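Local coordinates for protein possible thiol-disulfide isomerase (Cytophaga hutchinsonii, PDB 3HCZ) that is of unknown function but probably carries out thiol-disulfide exchange through a thioredoxin-like domain of the AhpC/TSA family, at residues H45-Q48 against E49-K52; D55-L58 against K59-K63; V94-K98 against N99-F103. One frame throughout, in Å; residues are numbered along the deposited sequence.

Interaction 1 of 3, residues H45-Q48 against E49-K52; sequences HCQQ and ETPK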
ATOM      1  N   HIS A  45      -9.310  -5.398  15.388  1.00 18.31           N
ATOM      2  CA  HIS A  45      -8.101  -4.990  16.104  1.00 19.02           C
ATOM      3  C   HIS A  45      -6.944  -6.008  15.924  1.00 17.85           C
ATOM      4  O   HIS A  45      -5.777  -5.628  15.873  1.00 16.91           O
ATOM      5  CB  HIS A  45      -8.446  -4.737  17.581  1.00 20.51           C
ATOM      6  CG  HIS A  45      -7.254  -4.460  18.447  1.00 26.73           C
ATOM      7  ND1 HIS A  45      -6.501  -3.303  18.339  1.00 32.45           N
ATOM      8  CD2 HIS A  45      -6.686  -5.189  19.442  1.00 31.59           C
ATOM      9  CE1 HIS A  45      -5.520  -3.333  19.228  1.00 33.52           C
ATOM     10  NE2 HIS A  45      -5.608  -4.467  19.905  1.00 35.69           N
ATOM     11  N   CYS A  46      -7.282  -7.286  15.764  1.00 17.14           N
ATOM     12  CA  CYS A  46      -6.273  -8.346  15.637  1.00 16.71           C
ATOM     13  C   CYS A  46      -5.995  -8.814  14.219  1.00 16.07           C
ATOM     14  O   CYS A  46      -5.395  -9.872  14.025  1.00 14.99           O
ATOM     15  CB  CYS A  46      -6.673  -9.555  16.478  1.00 17.18           C
ATOM     16  SG  CYS A  46      -6.560  -9.093  18.187  1.00 21.43           S
ATOM     17  N   GLN A  47      -6.445  -8.051  13.235  1.00 15.36           N
ATOM     18  CA  GLN A  47      -6.274  -8.484  11.850  1.00 16.25           C
ATOM     19  C   GLN A  47      -4.783  -8.735  11.618  1.00 16.24           C
ATOM     20  O   GLN A  47      -3.943  -8.007  12.183  1.00 15.10           O
ATOM     21  CB  GLN A  47      -6.793  -7.420  10.890  1.00 15.99           C
ATOM     22  CG  GLN A  47      -6.084  -6.040  11.008  1.00 16.63           C
ATOM     23  CD  GLN A  47      -6.750  -5.039  10.115  1.00 15.63           C
ATOM     24  OE1 GLN A  47      -6.403  -4.934   8.964  1.00 18.25           O
ATOM     25  NE2 GLN A  47      -7.798  -4.389  10.612  1.00 17.17           N
ATOM     26  N   GLN A  48      -4.454  -9.716  10.779  1.00 16.09           N
ATOM     27  CA  GLN A  48      -3.063 -10.174  10.703  1.00 17.35           C
ATOM     28  C   GLN A  48      -2.152  -9.581   9.649  1.00 17.00           C
ATOM     29  O   GLN A  48      -0.977  -9.355   9.926  1.00 17.68           O
ATOM     30  CB  GLN A  48      -3.018 -11.690  10.602  1.00 17.84           C
ATOM     31  CG  GLN A  48      -3.547 -12.312  11.868  1.00 21.28           C
ATOM     32  CD  GLN A  48      -2.578 -12.165  13.027  1.00 25.48           C
ATOM     33  OE1 GLN A  48      -2.807 -11.394  13.971  1.00 28.28           O
ATOM     34  NE2 GLN A  48      -1.485 -12.906  12.961  1.00 26.63           N
ATOM     35  N   GLU A  49      -2.684  -9.333   8.455  1.00 16.32           N
ATOM     36  CA  GLU A  49      -1.873  -8.912   7.326  0.50 16.57           C
ATOM     37  C   GLU A  49      -1.191  -7.585   7.618  1.00 16.94           C
ATOM     38  O   GLU A  49       0.003  -7.398   7.313  1.00 17.20           O
ATOM     39  CB  GLU A  49      -2.736  -8.761   6.088  0.50 16.63           C
ATOM     40  CG  GLU A  49      -3.293 -10.073   5.584  0.50 16.64           C
ATOM     41  CD  GLU A  49      -4.700 -10.351   6.062  0.50 18.27           C
ATOM     42  OE1 GLU A  49      -5.140  -9.735   7.069  0.50 17.57           O
ATOM     43  OE2 GLU A  49      -5.363 -11.195   5.421  0.50 16.73           O
ATOM     44  N   THR A  50      -1.943  -6.659   8.227  1.00 15.65           N
ATOM     45  CA  THR A  50      -1.407  -5.306   8.443  1.00 16.41           C
ATOM     46  C   THR A  50      -0.118  -5.301   9.319  1.00 16.00           C
ATOM     47  O   THR A  50       0.939  -4.800   8.865  1.00 16.86           O
ATOM     48  CB  THR A  50      -2.513  -4.306   8.910  1.00 16.20           C
ATOM     49  OG1 THR A  50      -3.559  -4.290   7.927  1.00 16.56           O
ATOM     50  CG2 THR A  50      -1.949  -2.862   9.056  1.00 16.48           C
ATOM     51  N   PRO A  51      -0.175  -5.863  10.549  1.00 16.01           N
ATOM     52  CA  PRO A  51       1.027  -5.790  11.370  1.00 16.01           C
ATOM     53  C   PRO A  51       2.148  -6.688  10.843  1.00 15.95           C
ATOM     54  O   PRO A  51       3.325  -6.374  11.045  1.00 16.18           O
ATOM     55  CB  PRO A  51       0.543  -6.279  12.749  1.00 15.10           C
ATOM     56  CG  PRO A  51      -0.695  -7.111  12.438  1.00 16.54           C
ATOM     57  CD  PRO A  51      -1.333  -6.333  11.333  1.00 16.54           C
ATOM     58  N   LYS A  52       1.801  -7.802  10.210  1.00 15.65           N
ATOM     59  CA  LYS A  52       2.821  -8.655   9.647  1.00 16.48           C
ATOM     60  C   LYS A  52       3.551  -7.993   8.474  1.00 15.76           C
ATOM     61  O   LYS A  52       4.751  -8.183   8.306  1.00 16.09           O
ATOM     62  CB  LYS A  52       2.236  -9.998   9.220  1.00 16.84           C
ATOM     63  CG  LYS A  52       2.002 -10.919  10.424  1.00 20.97           C
ATOM     64  CD  LYS A  52       1.388 -12.241  10.000  1.00 26.18           C
ATOM     65  CE  LYS A  52       1.342 -13.253  11.137  1.00 28.10           C
ATOM     66  NZ  LYS A  52       2.700 -13.798  11.452  1.00 32.34           N
TER
HETATM   67  O   HOH W   1      -4.857  -6.923   8.010  1.00 21.80           O
HETATM   68  O   HOH W   2      -6.460 -11.238   9.742  1.00 30.17           O

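Interaction 2 of 3, residues D55-L58 against K59-K63; sequences DWWL and KNRAK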
ATOM      1  N   ASP A  55       5.957  -5.622  10.090  1.00 16.87           N
ATOM      2  CA  ASP A  55       7.150  -6.319  10.522  1.00 17.85           C
ATOM      3  C   ASP A  55       8.062  -6.602   9.344  1.00 17.49           C
ATOM      4  O   ASP A  55       9.264  -6.409   9.449  1.00 17.84           O
ATOM      5  CB  ASP A  55       6.811  -7.650  11.179  1.00 18.81           C
ATOM      6  CG  ASP A  55       6.088  -7.494  12.486  1.00 22.55           C
ATOM      7  OD1 ASP A  55       6.201  -6.442  13.165  1.00 25.17           O
ATOM      8  OD2 ASP A  55       5.412  -8.476  12.851  1.00 29.31           O
ATOM      9  N   TRP A  56       7.478  -7.078   8.242  1.00 17.43           N
ATOM     10  CA  TRP A  56       8.231  -7.326   6.997  1.00 17.46           C
ATOM     11  C   TRP A  56       8.912  -6.030   6.497  1.00 17.31           C
ATOM     12  O   TRP A  56      10.073  -6.048   6.109  1.00 16.08           O
ATOM     13  CB  TRP A  56       7.320  -7.942   5.917  1.00 17.79           C
ATOM     14  CG  TRP A  56       8.025  -8.097   4.582  1.00 19.69           C
ATOM     15  CD1 TRP A  56       8.694  -9.210   4.116  1.00 21.83           C
ATOM     16  CD2 TRP A  56       8.157  -7.096   3.556  1.00 21.26           C
ATOM     17  NE1 TRP A  56       9.228  -8.957   2.870  1.00 21.71           N
ATOM     18  CE2 TRP A  56       8.926  -7.670   2.508  1.00 21.09           C
ATOM     19  CE3 TRP A  56       7.715  -5.761   3.431  1.00 18.99           C
ATOM     20  CZ2 TRP A  56       9.238  -6.969   1.335  1.00 22.72           C
ATOM     21  CZ3 TRP A  56       8.037  -5.055   2.262  1.00 20.62           C
ATOM     22  CH2 TRP A  56       8.801  -5.666   1.235  1.00 21.50           C
ATOM     23  N   TRP A  57       8.155  -4.928   6.495  1.00 16.38           N
ATOM     24  CA  TRP A  57       8.632  -3.637   6.047  1.00 16.27           C
ATOM     25  C   TRP A  57       9.806  -3.148   6.905  1.00 16.46           C
ATOM     26  O   TRP A  57      10.815  -2.642   6.376  1.00 16.21           O
ATOM     27  CB  TRP A  57       7.494  -2.612   6.047  1.00 15.73           C
ATOM     28  CG  TRP A  57       7.964  -1.233   5.701  1.00 15.82           C
ATOM     29  CD1 TRP A  57       8.352  -0.776   4.465  1.00 16.05           C
ATOM     30  CD2 TRP A  57       8.084  -0.125   6.598  1.00 13.42           C
ATOM     31  NE1 TRP A  57       8.755   0.561   4.559  1.00 16.03           N
ATOM     32  CE2 TRP A  57       8.573   0.981   5.847  1.00 15.64           C
ATOM     33  CE3 TRP A  57       7.814   0.051   7.960  1.00 12.81           C
ATOM     34  CZ2 TRP A  57       8.800   2.232   6.421  1.00 14.92           C
ATOM     35  CZ3 TRP A  57       8.091   1.287   8.544  1.00 14.43           C
ATOM     36  CH2 TRP A  57       8.566   2.365   7.771  1.00 14.57           C
ATOM     37  N   LEU A  58       9.691  -3.295   8.224  1.00 16.45           N
ATOM     38  CA  LEU A  58      10.788  -2.910   9.091  1.00 17.30           C
ATOM     39  C   LEU A  58      12.078  -3.625   8.671  1.00 18.48           C
ATOM     40  O   LEU A  58      13.146  -3.017   8.703  1.00 18.81           O
ATOM     41  CB  LEU A  58      10.479  -3.227  10.552  1.00 17.54           C
ATOM     42  CG  LEU A  58       9.445  -2.363  11.235  1.00 16.90           C
ATOM     43  CD1 LEU A  58       9.185  -2.901  12.641  1.00 18.78           C
ATOM     44  CD2 LEU A  58       9.923  -0.891  11.328  1.00 17.37           C
ATOM     45  N   LYS A  59      11.971  -4.897   8.269  1.00 19.22           N
ATOM     46  CA  LYS A  59      13.140  -5.715   7.899  1.00 21.08           C
ATOM     47  C   LYS A  59      13.680  -5.436   6.494  1.00 21.48           C
ATOM     48  O   LYS A  59      14.845  -5.727   6.194  1.00 21.06           O
ATOM     49  CB  LYS A  59      12.813  -7.209   7.995  1.00 21.03           C
ATOM     50  CG  LYS A  59      12.773  -7.709   9.404  1.00 25.58           C
ATOM     51  CD  LYS A  59      12.006  -9.022   9.482  1.00 31.19           C
ATOM     52  CE  LYS A  59      11.813  -9.429  10.947  1.00 35.10           C
ATOM     53  NZ  LYS A  59      10.369  -9.784  11.220  1.00 37.13           N
ATOM     54  N   ASN A  60      12.834  -4.882   5.636  1.00 21.64           N
ATOM     55  CA  ASN A  60      13.169  -4.757   4.227  1.00 22.40           C
ATOM     56  C   ASN A  60      13.241  -3.317   3.727  1.00 23.08           C
ATOM     57  O   ASN A  60      13.637  -3.080   2.583  1.00 23.92           O
ATOM     58  CB  ASN A  60      12.187  -5.582   3.387  1.00 22.46           C
ATOM     59  CG  ASN A  60      12.367  -7.069   3.581  1.00 22.94           C
ATOM     60  OD1 ASN A  60      13.171  -7.695   2.902  1.00 27.97           O
ATOM     61  ND2 ASN A  60      11.627  -7.645   4.502  1.00 23.56           N
ATOM     62  N   ARG A  61      12.883  -2.347   4.561  1.00 22.51           N
ATOM     63  CA  ARG A  61      12.698  -1.011   4.043  1.00 22.38           C
ATOM     64  C   ARG A  61      14.000  -0.386   3.611  1.00 23.01           C
ATOM     65  O   ARG A  61      14.001   0.499   2.759  1.00 22.04           O
ATOM     66  CB  ARG A  61      11.985  -0.089   5.022  1.00 21.67           C
ATOM     67  CG  ARG A  61      12.716   0.131   6.323  1.00 21.89           C
ATOM     68  CD  ARG A  61      11.896   0.973   7.262  1.00 24.22           C
ATOM     69  NE  ARG A  61      12.640   1.251   8.466  1.00 26.48           N
ATOM     70  CZ  ARG A  61      13.171   2.423   8.758  1.00 28.41           C
ATOM     71  NH1 ARG A  61      13.841   2.578   9.883  1.00 27.94           N
ATOM     72  NH2 ARG A  61      13.003   3.447   7.934  1.00 30.78           N
ATOM     73  N   ALA A  62      15.105  -0.825   4.198  1.00 24.06           N
ATOM     74  CA  ALA A  62      16.393  -0.226   3.848  1.00 25.05           C
ATOM     75  C   ALA A  62      16.846  -0.634   2.413  1.00 25.84           C
ATOM     76  O   ALA A  62      17.737   0.015   1.833  1.00 26.91           O
ATOM     77  CB  ALA A  62      17.452  -0.541   4.921  1.00 25.19           C
ATOM     78  N   LYS A  63      16.228  -1.695   1.874  1.00 26.17           N
ATOM     79  CA  LYS A  63      16.283  -2.087   0.445  1.00 26.56           C
ATOM     80  C   LYS A  63      15.690  -1.020  -0.510  1.00 26.81           C
ATOM     81  O   LYS A  63      15.727  -1.211  -1.738  1.00 27.88           O
ATOM     82  CB  LYS A  63      15.452  -3.346   0.202  1.00 27.02           C
ATOM     83  CG  LYS A  63      16.057  -4.703   0.532  1.00 28.49           C
ATOM     84  CD  LYS A  63      15.002  -5.788   0.180  1.00 29.98           C
ATOM     85  CE  LYS A  63      15.461  -7.205   0.500  1.00 31.74           C
ATOM     86  NZ  LYS A  63      16.052  -7.294   1.871  1.00 33.14           N
TER
HETATM   87  O   HOH W   3      10.366  -6.871  11.883  1.00 28.27           O
HETATM   88  O   HOH W   4      15.253  -2.425   6.773  1.00 24.52           O
HETATM   89  O   HOH W   5      13.660  -0.785   9.941  1.00 25.05           O

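Interaction 3 of 3, residues V94-K98 against N99-F103; sequences VRDSK and NHTDF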
ATOM      1  N   VAL A  94      -1.852   6.732   4.998  1.00 13.17           N
ATOM      2  CA  VAL A  94      -2.715   7.747   4.417  1.00 13.35           C
ATOM      3  C   VAL A  94      -4.191   7.335   4.478  1.00 13.87           C
ATOM      4  O   VAL A  94      -4.514   6.143   4.665  1.00 13.12           O
ATOM      5  CB  VAL A  94      -2.335   8.111   2.934  1.00 12.90           C
ATOM      6  CG1 VAL A  94      -0.949   8.775   2.865  1.00 12.32           C
ATOM      7  CG2 VAL A  94      -2.371   6.871   1.990  1.00 12.49           C
ATOM      8  N   ARG A  95      -5.063   8.337   4.336  1.00 13.54           N
ATOM      9  CA  ARG A  95      -6.501   8.101   4.265  1.00 13.33           C
ATOM     10  C   ARG A  95      -7.033   9.110   3.250  1.00 14.00           C
ATOM     11  O   ARG A  95      -6.387  10.148   3.019  1.00 15.45           O
ATOM     12  CB  ARG A  95      -7.163   8.300   5.658  1.00 12.40           C
ATOM     13  CG  ARG A  95      -8.543   7.650   5.769  1.00 11.41           C
ATOM     14  CD  ARG A  95      -9.235   7.898   7.148  1.00 12.21           C
ATOM     15  NE  ARG A  95      -9.516   9.320   7.459  1.00 12.51           N
ATOM     16  CZ  ARG A  95     -10.488  10.039   6.891  1.00 12.86           C
ATOM     17  NH1 ARG A  95     -10.644  11.299   7.216  1.00 12.46           N
ATOM     18  NH2 ARG A  95     -11.267   9.525   5.942  1.00 13.52           N
ATOM     19  N   ASP A  96      -8.214   8.858   2.685  1.00 14.08           N
ATOM     20  CA  ASP A  96      -8.828   9.787   1.731  1.00 12.96           C
ATOM     21  C   ASP A  96      -9.646  10.906   2.360  1.00 13.90           C
ATOM     22  O   ASP A  96     -10.836  11.081   2.065  1.00 14.89           O
ATOM     23  CB  ASP A  96      -9.615   8.965   0.693  1.00 13.41           C
ATOM     24  CG  ASP A  96     -10.062   9.807  -0.506  1.00 13.90           C
ATOM     25  OD1 ASP A  96      -9.315  10.725  -0.946  1.00 14.07           O
ATOM     26  OD2 ASP A  96     -11.179   9.586  -0.983  1.00 16.70           O
ATOM     27  N   SER A  97      -8.988  11.718   3.193  1.00 14.80           N
ATOM     28  CA  SER A  97      -9.687  12.695   4.001  1.00 15.79           C
ATOM     29  C   SER A  97     -10.218  13.844   3.147  1.00 16.86           C
ATOM     30  O   SER A  97     -11.111  14.577   3.578  1.00 15.97           O
ATOM     31  CB  SER A  97      -8.780  13.276   5.121  1.00 15.93           C
ATOM     32  OG  SER A  97      -7.822  14.187   4.622  1.00 17.88           O
ATOM     33  N   LYS A  98      -9.650  14.029   1.957  1.00 17.40           N
ATOM     34  CA  LYS A  98     -10.153  15.091   1.083  1.00 18.56           C
ATOM     35  C   LYS A  98     -10.996  14.575  -0.074  1.00 19.24           C
ATOM     36  O   LYS A  98     -11.236  15.315  -1.051  1.00 19.12           O
ATOM     37  CB  LYS A  98      -8.998  15.922   0.564  1.00 19.15           C
ATOM     38  CG  LYS A  98      -8.245  16.603   1.663  1.00 20.63           C
ATOM     39  CD  LYS A  98      -8.751  17.985   1.849  1.00 27.67           C
ATOM     40  CE  LYS A  98      -7.870  18.702   2.863  1.00 31.16           C
ATOM     41  NZ  LYS A  98      -7.640  20.111   2.491  1.00 31.59           N
ATOM     42  N   ASN A  99     -11.448  13.330   0.037  1.00 18.71           N
ATOM     43  CA  ASN A  99     -12.431  12.782  -0.877  1.00 20.49           C
ATOM     44  C   ASN A  99     -12.060  12.833  -2.362  1.00 19.92           C
ATOM     45  O   ASN A  99     -12.782  13.450  -3.178  1.00 19.46           O
ATOM     46  CB  ASN A  99     -13.743  13.545  -0.689  1.00 21.83           C
ATOM     47  CG  ASN A  99     -14.163  13.537   0.718  1.00 24.98           C
ATOM     48  OD1 ASN A  99     -13.979  14.537   1.437  1.00 28.11           O
ATOM     49  ND2 ASN A  99     -14.645  12.379   1.175  1.00 24.98           N
ATOM     50  N   HIS A 100     -10.944  12.210  -2.715  1.00 17.99           N
ATOM     51  CA  HIS A 100     -10.520  12.196  -4.102  1.00 17.28           C
ATOM     52  C   HIS A 100     -10.524  10.788  -4.648  1.00 18.45           C
ATOM     53  O   HIS A 100     -10.195  10.580  -5.808  1.00 17.54           O
ATOM     54  CB  HIS A 100      -9.133  12.807  -4.236  1.00 17.20           C
ATOM     55  CG  HIS A 100      -9.081  14.249  -3.842  1.00 16.59           C
ATOM     56  ND1 HIS A 100      -9.936  15.194  -4.368  1.00 14.21           N
ATOM     57  CD2 HIS A 100      -8.314  14.898  -2.939  1.00 16.16           C
ATOM     58  CE1 HIS A 100      -9.686  16.371  -3.817  1.00 16.53           C
ATOM     59  NE2 HIS A 100      -8.690  16.221  -2.957  1.00 16.47           N
ATOM     60  N   THR A 101     -10.860   9.813  -3.814  1.00 18.14           N
ATOM     61  CA  THR A 101     -10.639   8.441  -4.246  1.00 20.78           C
ATOM     62  C   THR A 101     -11.872   7.602  -4.172  1.00 19.45           C
ATOM     63  O   THR A 101     -12.535   7.470  -3.137  1.00 18.54           O
ATOM     64  CB  THR A 101      -9.542   7.704  -3.438  1.00 21.11           C
ATOM     65  OG1 THR A 101      -8.419   8.575  -3.175  1.00 26.93           O
ATOM     66  CG2 THR A 101      -9.136   6.417  -4.161  1.00 20.27           C
ATOM     67  N   ASP A 102     -12.183   7.014  -5.290  1.00 20.36           N
ATOM     68  CA  ASP A 102     -13.289   6.121  -5.359  1.00 19.72           C
ATOM     69  C   ASP A 102     -12.712   4.703  -5.322  1.00 19.28           C
ATOM     70  O   ASP A 102     -12.219   4.260  -6.357  1.00 17.46           O
ATOM     71  CB  ASP A 102     -13.944   6.372  -6.706  1.00 21.77           C
ATOM     72  CG  ASP A 102     -15.279   5.714  -6.808  1.00 24.16           C
ATOM     73  OD1 ASP A 102     -16.153   6.275  -7.535  1.00 30.05           O
ATOM     74  OD2 ASP A 102     -15.459   4.648  -6.162  1.00 27.37           O
ATOM     75  N   PHE A 103     -12.701   4.011  -4.166  1.00 18.19           N
ATOM     76  CA  PHE A 103     -11.888   2.767  -4.064  1.00 18.81           C
ATOM     77  C   PHE A 103     -12.446   1.632  -4.921  1.00 19.80           C
ATOM     78  O   PHE A 103     -11.697   0.790  -5.441  1.00 20.17           O
ATOM     79  CB  PHE A 103     -11.670   2.316  -2.625  1.00 18.18           C
ATOM     80  CG  PHE A 103     -10.862   3.286  -1.808  1.00 18.98           C
ATOM     81  CD1 PHE A 103      -9.502   3.339  -1.938  1.00 15.80           C
ATOM     82  CD2 PHE A 103     -11.487   4.115  -0.893  1.00 20.39           C
ATOM     83  CE1 PHE A 103      -8.715   4.239  -1.205  1.00 17.32           C
ATOM     84  CE2 PHE A 103     -10.729   5.018  -0.147  1.00 19.20           C
ATOM     85  CZ  PHE A 103      -9.351   5.075  -0.282  1.00 18.90           C
TER

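Interaction 1 of 3, residues H45-Q48 against E49-K52
Glu49 opens the helix and meets Gln47 and Gln48 mainly through water. In one of its two conformers, Glu49 OE1 takes a hydrogen bond from water 1 at 3.0 Å. The same water donates to Gln47 OE1 at 2.7 Å. Water 2 accepts from Gln48 N and reaches Glu49 OE1 only weakly. Because Glu49 has a second conformer, its part in both bridges is probably not permanent. The Glu49 side chain also touches Pro113.

Thr50 comes next. Thr50 N donates to water 1 at 2.9 Å, a third bond to this water beside those to Gln47 OE1 and Glu49 OE1. Thr50 OG1 lies 3.1 Å from Gln47 OE1. Gln47 reaches this place because CG sits between the backbone N and the carbonyl carbon (chi1 60°) and the chain then runs extended. Its NE2 is held by the backbone oxygens of Asp40 and Gly44. The side chain thus ties the loop to the first turn of helix 49-60. This loop carries the CGHC sequence, the CXXC motif of the thioredoxin fold, and Cys46 is its second cysteine.

Pro51 has no N-H to offer and turns its ring toward the loop instead. Pro51 CD packs 3.2 Å from Gln47 O and 3.4 Å from Gln48 O. Gln47 O is buried here and has no hydrogen-bond partner.

Lys52 N makes the first-turn bond to Gln48 O, 3.2 Å long with an N-H...O angle of 159°. The donor lies nearly in line with the C=O bond. Lys52 CB and CG also lie against this oxygen.

Interaction 2 of 3, residues D55-L58 against K59-K63
Trp56 and Trp57 share one first torsion, with CG opposite the backbone N (chi1 175°), and each indole meets the residue four places on. Asn60 holds CG beside its own N, which lays its amide over one face of Trp56. The two planes are 18° apart and stacked. Asn60 ND2 lies 3.1 Å above the Trp56 indole plane, toward the rim. Asn60 CB makes a CH-pi contact 3.9 Å from the centroid of the Trp56 six-membered ring. Asn60 ND2 also donates to Trp56 O at 2.7 Å, almost straight at 171°. Asn60 OD1 accepts from Lys63 NZ at 3.1 Å. With a leucine in place of Asn60, Trp56 O would probably lose its strong side-chain donor and Lys63 NZ its acceptor.

Arg61 CD sits over one face of Trp57, 3.6 Å from the centroid of its six-membered ring, in a second CH-pi contact. Water 5 links Arg61 NE to Leu58 O. The indole nitrogens bond elsewhere, Trp56 NE1 to Asp135 and Trp57 NE1 to Ile65 O. Asn60 N bonds to Trp57 O at 3.1 Å. The polypeptide tightens into a 3-10 segment at residues 61-63, leaving the helix of the beta-alpha-beta unit formed by 33-39, 49-60 and 65-71.

Interaction 3 of 3, residues V94-K98 against N99-F103
Asp96, in the loop that follows strand 92-95, reaches into the backbone of His100 and Thr101. Asp96 CB packs 4.0 Å from CZ of Phe103. Asp96 CG lies 3.4 Å from Thr101 OG1. The two oxygens take different main donors. Asp96 OD1 accepts from His100 N at 2.8 Å, nearly straight at 171°, through its syn lone pair. A weak bond from Thr101 OG1 to OD1 is possible but not settled. Asp96 OD2 accepts from Thr101 N at 2.9 Å, met from above the carboxylate plane. OD2 also forms a salt bridge with Arg74, so this buried carboxylate has a charged mate, which probably favours its ionised form.

Asp96 also starts a type I beta turn to Asn99, closed by Asn99 N to Asp96 O at 3.1 Å. Within the turn, Lys98 O lies 3.2 Å above the plane of the His100 ring, over its centre. His100 NE2 bonds to Tyr23 OH.

The loop that holds this turn links strand 92-95, outermost in the sheet, to helix 103-107. Val94 pairs with Ala69 and Asn71 of the neighbouring parallel strand 65-71, and Asp102 caps the helix start through OD2 to Ile105 N.

Interactions 1 and 2 occupy the two ends of helix 49-60, with centres about 16 Å apart. Interaction 1 is the one beside the CGHC sequence, where thiol-disulfide chemistry would be expected. Interaction 2 lies where the same helix gives way to strand 65-71. That strand also pairs with strand 92-95, from which interaction 3 starts. Interaction 3 is on the other side of the chain's centre from interaction 2, about 26 Å between centres. From interaction 1 its nearest atoms are about 10 Å away, with no touch. A sulfate ion, probably from the crystallisation liquor, lies about 4 Å from the Phe103 side chain of interaction 3.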